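Local coordinates for thioredoxin family protein (PDB 1Z6N) that is of unknown function but belongs to the thioredoxin family, binds magnesium and may act in thiol-disulfide chemistry, at residues A[67-79]-A[145-158]. Residues are numbered along the deposited sequence; the frame is centred on the assembly and turned at random.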
# COMPACT_ATOMS: atom_id res chain seq x y z
N PRO A 67 11.59 -4.25 -3.20
CA PRO A 67 11.84 -2.90 -2.66
C PRO A 67 10.63 -1.99 -2.74
O PRO A 67 10.41 -1.18 -1.82
CB PRO A 67 12.98 -2.38 -3.54
CG PRO A 67 13.73 -3.61 -3.87
CD PRO A 67 12.62 -4.61 -4.18
N ASP A 68 9.84 -2.12 -3.80
CA ASP A 68 8.64 -1.29 -3.95
C ASP A 68 7.62 -1.63 -2.86
O ASP A 68 6.90 -0.75 -2.39
CB ASP A 68 8.02 -1.46 -5.33
CG ASP A 68 8.96 -1.06 -6.43
OD1 ASP A 68 9.33 0.13 -6.46
OD2 ASP A 68 9.36 -1.93 -7.23
N CYS A 69 7.54 -2.90 -2.47
CA CYS A 69 6.69 -3.29 -1.33
C CYS A 69 7.24 -2.77 -0.01
O CYS A 69 6.49 -2.25 0.82
CB CYS A 69 6.54 -4.81 -1.25
SG CYS A 69 5.60 -5.48 -2.64
N GLN A 70 8.55 -2.90 0.20
CA GLN A 70 9.15 -2.39 1.44
C GLN A 70 8.84 -0.91 1.65
O GLN A 70 8.45 -0.48 2.74
CB GLN A 70 10.66 -2.62 1.46
CG GLN A 70 11.06 -4.09 1.39
CD GLN A 70 12.48 -4.27 0.94
OE1 GLN A 70 13.22 -3.29 0.75
NE2 GLN A 70 12.89 -5.53 0.77
N ILE A 71 9.01 -0.13 0.58
CA ILE A 71 8.79 1.32 0.60
C ILE A 71 7.33 1.65 0.80
O ILE A 71 6.95 2.29 1.77
CB ILE A 71 9.30 1.96 -0.69
CG1 ILE A 71 10.83 1.81 -0.77
CG2 ILE A 71 8.90 3.44 -0.77
CD1 ILE A 71 11.42 2.02 -2.17
N ASN A 72 6.48 1.24 -0.14
CA ASN A 72 5.13 1.76 -0.11
C ASN A 72 4.26 1.15 0.96
O ASN A 72 3.36 1.80 1.47
CB ASN A 72 4.48 1.65 -1.48
CG ASN A 72 5.24 2.44 -2.52
OD1 ASN A 72 5.34 3.66 -2.44
ND2 ASN A 72 5.82 1.72 -3.49
N LEU A 73 4.54 -0.11 1.32
CA LEU A 73 3.76 -0.72 2.38
C LEU A 73 4.18 -0.21 3.76
O LEU A 73 3.33 -0.10 4.64
CB LEU A 73 3.77 -2.24 2.29
CG LEU A 73 3.20 -2.77 0.98
CD1 LEU A 73 3.21 -4.31 0.99
CD2 LEU A 73 1.79 -2.23 0.72
N ALA A 74 5.46 0.15 3.94
CA ALA A 74 5.84 0.85 5.18
C ALA A 74 5.01 2.14 5.33
O ALA A 74 4.54 2.47 6.42
CB ALA A 74 7.34 1.15 5.21
N ALA A 75 4.83 2.85 4.22
CA ALA A 75 4.07 4.11 4.25
C ALA A 75 2.59 3.86 4.55
O ALA A 75 1.99 4.56 5.38
CB ALA A 75 4.24 4.89 2.94
N LEU A 76 2.00 2.89 3.86
CA LEU A 76 0.58 2.60 4.04
C LEU A 76 0.30 2.02 5.44
O LEU A 76 -0.74 2.31 6.03
CB LEU A 76 0.03 1.71 2.91
CG LEU A 76 0.03 2.39 1.53
CD1 LEU A 76 -0.49 1.41 0.48
CD2 LEU A 76 -0.81 3.68 1.52
N ASP A 77 1.23 1.24 5.97
CA ASP A 77 1.11 0.79 7.35
C ASP A 77 1.15 1.95 8.34
O ASP A 77 0.39 1.98 9.33
CB ASP A 77 2.18 -0.23 7.68
CG ASP A 77 2.19 -0.60 9.16
OD1 ASP A 77 1.24 -1.30 9.58
OD2 ASP A 77 3.12 -0.16 9.87
N PHE A 78 2.03 2.92 8.08
CA PHE A 78 2.08 4.11 8.93
C PHE A 78 0.71 4.80 8.93
O PHE A 78 0.20 5.17 9.99
CB PHE A 78 3.20 5.03 8.46
CG PHE A 78 3.37 6.26 9.30
CD1 PHE A 78 3.68 6.18 10.66
CD2 PHE A 78 3.28 7.52 8.72
CE1 PHE A 78 3.86 7.35 11.43
CE2 PHE A 78 3.46 8.68 9.48
CZ PHE A 78 3.75 8.58 10.83
N ALA A 79 0.09 4.91 7.76
CA ALA A 79 -1.25 5.51 7.65
C ALA A 79 -2.30 4.74 8.44
O ALA A 79 -3.13 5.33 9.12
CB ALA A 79 -1.67 5.67 6.19
N TYR A 145 13.06 8.18 -4.89
CA TYR A 145 12.05 7.21 -4.49
C TYR A 145 12.63 6.01 -3.71
O TYR A 145 12.13 5.68 -2.63
CB TYR A 145 11.26 6.75 -5.71
CG TYR A 145 10.49 5.48 -5.49
CD1 TYR A 145 9.35 5.45 -4.70
CD2 TYR A 145 10.91 4.29 -6.09
CE1 TYR A 145 8.64 4.27 -4.50
CE2 TYR A 145 10.21 3.10 -5.90
CZ TYR A 145 9.07 3.11 -5.10
OH TYR A 145 8.36 1.94 -4.92
N LYS A 146 13.67 5.37 -4.26
CA LYS A 146 14.30 4.18 -3.64
C LYS A 146 14.94 4.56 -2.30
O LYS A 146 15.14 3.71 -1.42
CB LYS A 146 15.34 3.54 -4.56
CG LYS A 146 14.79 2.75 -5.74
CD LYS A 146 15.91 2.31 -6.68
CE LYS A 146 15.39 1.74 -7.99
NZ LYS A 146 16.51 1.57 -8.96
N ALA A 147 15.25 5.84 -2.15
CA ALA A 147 15.73 6.41 -0.91
C ALA A 147 14.62 6.83 0.07
O ALA A 147 14.91 7.32 1.16
CB ALA A 147 16.67 7.58 -1.19
N GLY A 148 13.35 6.68 -0.32
CA GLY A 148 12.25 7.04 0.58
C GLY A 148 11.69 8.46 0.50
O GLY A 148 10.91 8.87 1.36
N ASP A 149 12.05 9.21 -0.53
CA ASP A 149 11.60 10.60 -0.59
C ASP A 149 10.13 10.78 -1.00
O ASP A 149 9.62 11.90 -0.96
CB ASP A 149 12.55 11.44 -1.46
CG ASP A 149 13.96 11.54 -0.88
OD1 ASP A 149 14.15 11.25 0.32
OD2 ASP A 149 14.87 11.92 -1.64
N TYR A 150 9.46 9.69 -1.36
CA TYR A 150 8.06 9.75 -1.80
C TYR A 150 7.13 8.87 -0.95
O TYR A 150 6.07 8.44 -1.42
CB TYR A 150 7.94 9.34 -3.27
CG TYR A 150 8.54 10.30 -4.26
CD1 TYR A 150 9.89 10.23 -4.60
CD2 TYR A 150 7.75 11.26 -4.89
CE1 TYR A 150 10.45 11.08 -5.53
CE2 TYR A 150 8.30 12.14 -5.83
CZ TYR A 150 9.65 12.05 -6.13
OH TYR A 150 10.19 12.91 -7.06
N LEU A 151 7.52 8.61 0.30
CA LEU A 151 6.66 7.83 1.20
C LEU A 151 5.30 8.47 1.42
O LEU A 151 4.28 7.79 1.36
CB LEU A 151 7.33 7.57 2.55
CG LEU A 151 8.40 6.49 2.61
CD1 LEU A 151 7.84 5.10 2.68
CD2 LEU A 151 9.35 6.58 1.48
N GLU A 152 5.29 9.78 1.67
CA GLU A 152 4.03 10.47 1.90
C GLU A 152 3.09 10.35 0.67
O GLU A 152 1.87 10.30 0.82
CB GLU A 152 4.27 11.94 2.21
CG GLU A 152 4.82 12.73 1.05
CD GLU A 152 5.28 14.11 1.43
OE1 GLU A 152 5.97 14.25 2.47
OE2 GLU A 152 4.94 15.06 0.70
N HIS A 153 3.69 10.29 -0.52
CA HIS A 153 2.92 10.23 -1.77
C HIS A 153 2.12 8.93 -1.92
O HIS A 153 1.04 8.94 -2.55
CB HIS A 153 3.83 10.42 -2.99
CG HIS A 153 4.60 11.70 -2.98
ND1 HIS A 153 5.64 11.93 -2.10
CD2 HIS A 153 4.51 12.81 -3.75
CE1 HIS A 153 6.14 13.13 -2.32
NE2 HIS A 153 5.48 13.68 -3.32
N ALA A 154 2.64 7.83 -1.38
CA ALA A 154 1.90 6.57 -1.42
C ALA A 154 0.60 6.75 -0.63
O ALA A 154 -0.47 6.32 -1.07
CB ALA A 154 2.75 5.43 -0.84
N ILE A 155 0.71 7.41 0.53
CA ILE A 155 -0.45 7.69 1.37
C ILE A 155 -1.42 8.62 0.65
O ILE A 155 -2.63 8.36 0.62
CB ILE A 155 -0.04 8.30 2.73
CG1 ILE A 155 0.86 7.31 3.51
CG2 ILE A 155 -1.27 8.67 3.54
CD1 ILE A 155 1.53 7.93 4.75
N GLY A 156 -0.89 9.70 0.07
CA GLY A 156 -1.71 10.68 -0.67
C GLY A 156 -2.47 10.04 -1.82
O GLY A 156 -3.64 10.35 -2.03
N ASP A 157 -1.80 9.16 -2.57
CA ASP A 157 -2.47 8.50 -3.70
C ASP A 157 -3.67 7.67 -3.22
O ASP A 157 -4.74 7.69 -3.83
CB ASP A 157 -1.52 7.58 -4.47
CG ASP A 157 -0.51 8.32 -5.34
OD1 ASP A 157 -0.41 9.58 -5.28
OD2 ASP A 157 0.19 7.60 -6.09
N VAL A 158 -3.47 6.90 -2.14
CA VAL A 158 -4.56 6.07 -1.62
C VAL A 158 -5.68 6.94 -1.06
O VAL A 158 -6.86 6.66 -1.29
CB VAL A 158 -4.04 5.06 -0.57
CG1 VAL A 158 -5.19 4.44 0.20
CG2 VAL A 158 -3.21 3.99 -1.29
O HOH W 1 7.01 5.88 -1.95
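The phenol of Y145 reaches across to helix 67-79 and places its hydroxyl between D68 and N72, one helical turn apart. Y145 OH donates to D68 OD1 at 2.6 Å, and the carboxylate oxygen accepts through its anti lone pair; the carboxylate plane lies only 17° from that of the ring. N72 ND2 donates to the same hydroxyl at 2.9 Å, from an amide tilted so that the oxygen sits out of its plane, and also makes a weak bond to D68 O in its own helix. Tyrosine suits this place because one hydroxyl can both give and accept, while its ring offers a face to carbon: I71 CD1 lies over that face, off-centre, in a CH-pi contact 4.2 Å from the centroid. With CG anti to the backbone N, chi1 (162°) carries the Y145 ring to the N-terminal part of helix 67-79. The other amide atom, N72 OD1, accepts a hydrogen bond from a water that is held more weakly by Y150 O.

Beyond the Schellman motif closing the preceding helix, where G148 has a positive phi that glycine adopts readily, helix 151-158 crosses helix 67-79 at -62°, with a closest axis approach of 8.2 Å. Small residues permit this approach: A75 CB meets A154 CB at 4.1 Å and L151 CD1 at 3.6 Å. I155 lies between A75 and A79, its CG2 touching A79 CB, and L76 CD2 closes the far end against V158 CG2 at 3.7 Å.

C69 probably belongs to a thioredoxin-type CxxC motif at the start of helix 67-79. The contact combines a hydrogen-bonded cluster near the start of that helix with apolar side chains farther along. D68 OD1 is held by both the Y145 hydroxyl and a salt bridge to R130, which should fix the orientation of the buried carboxylate.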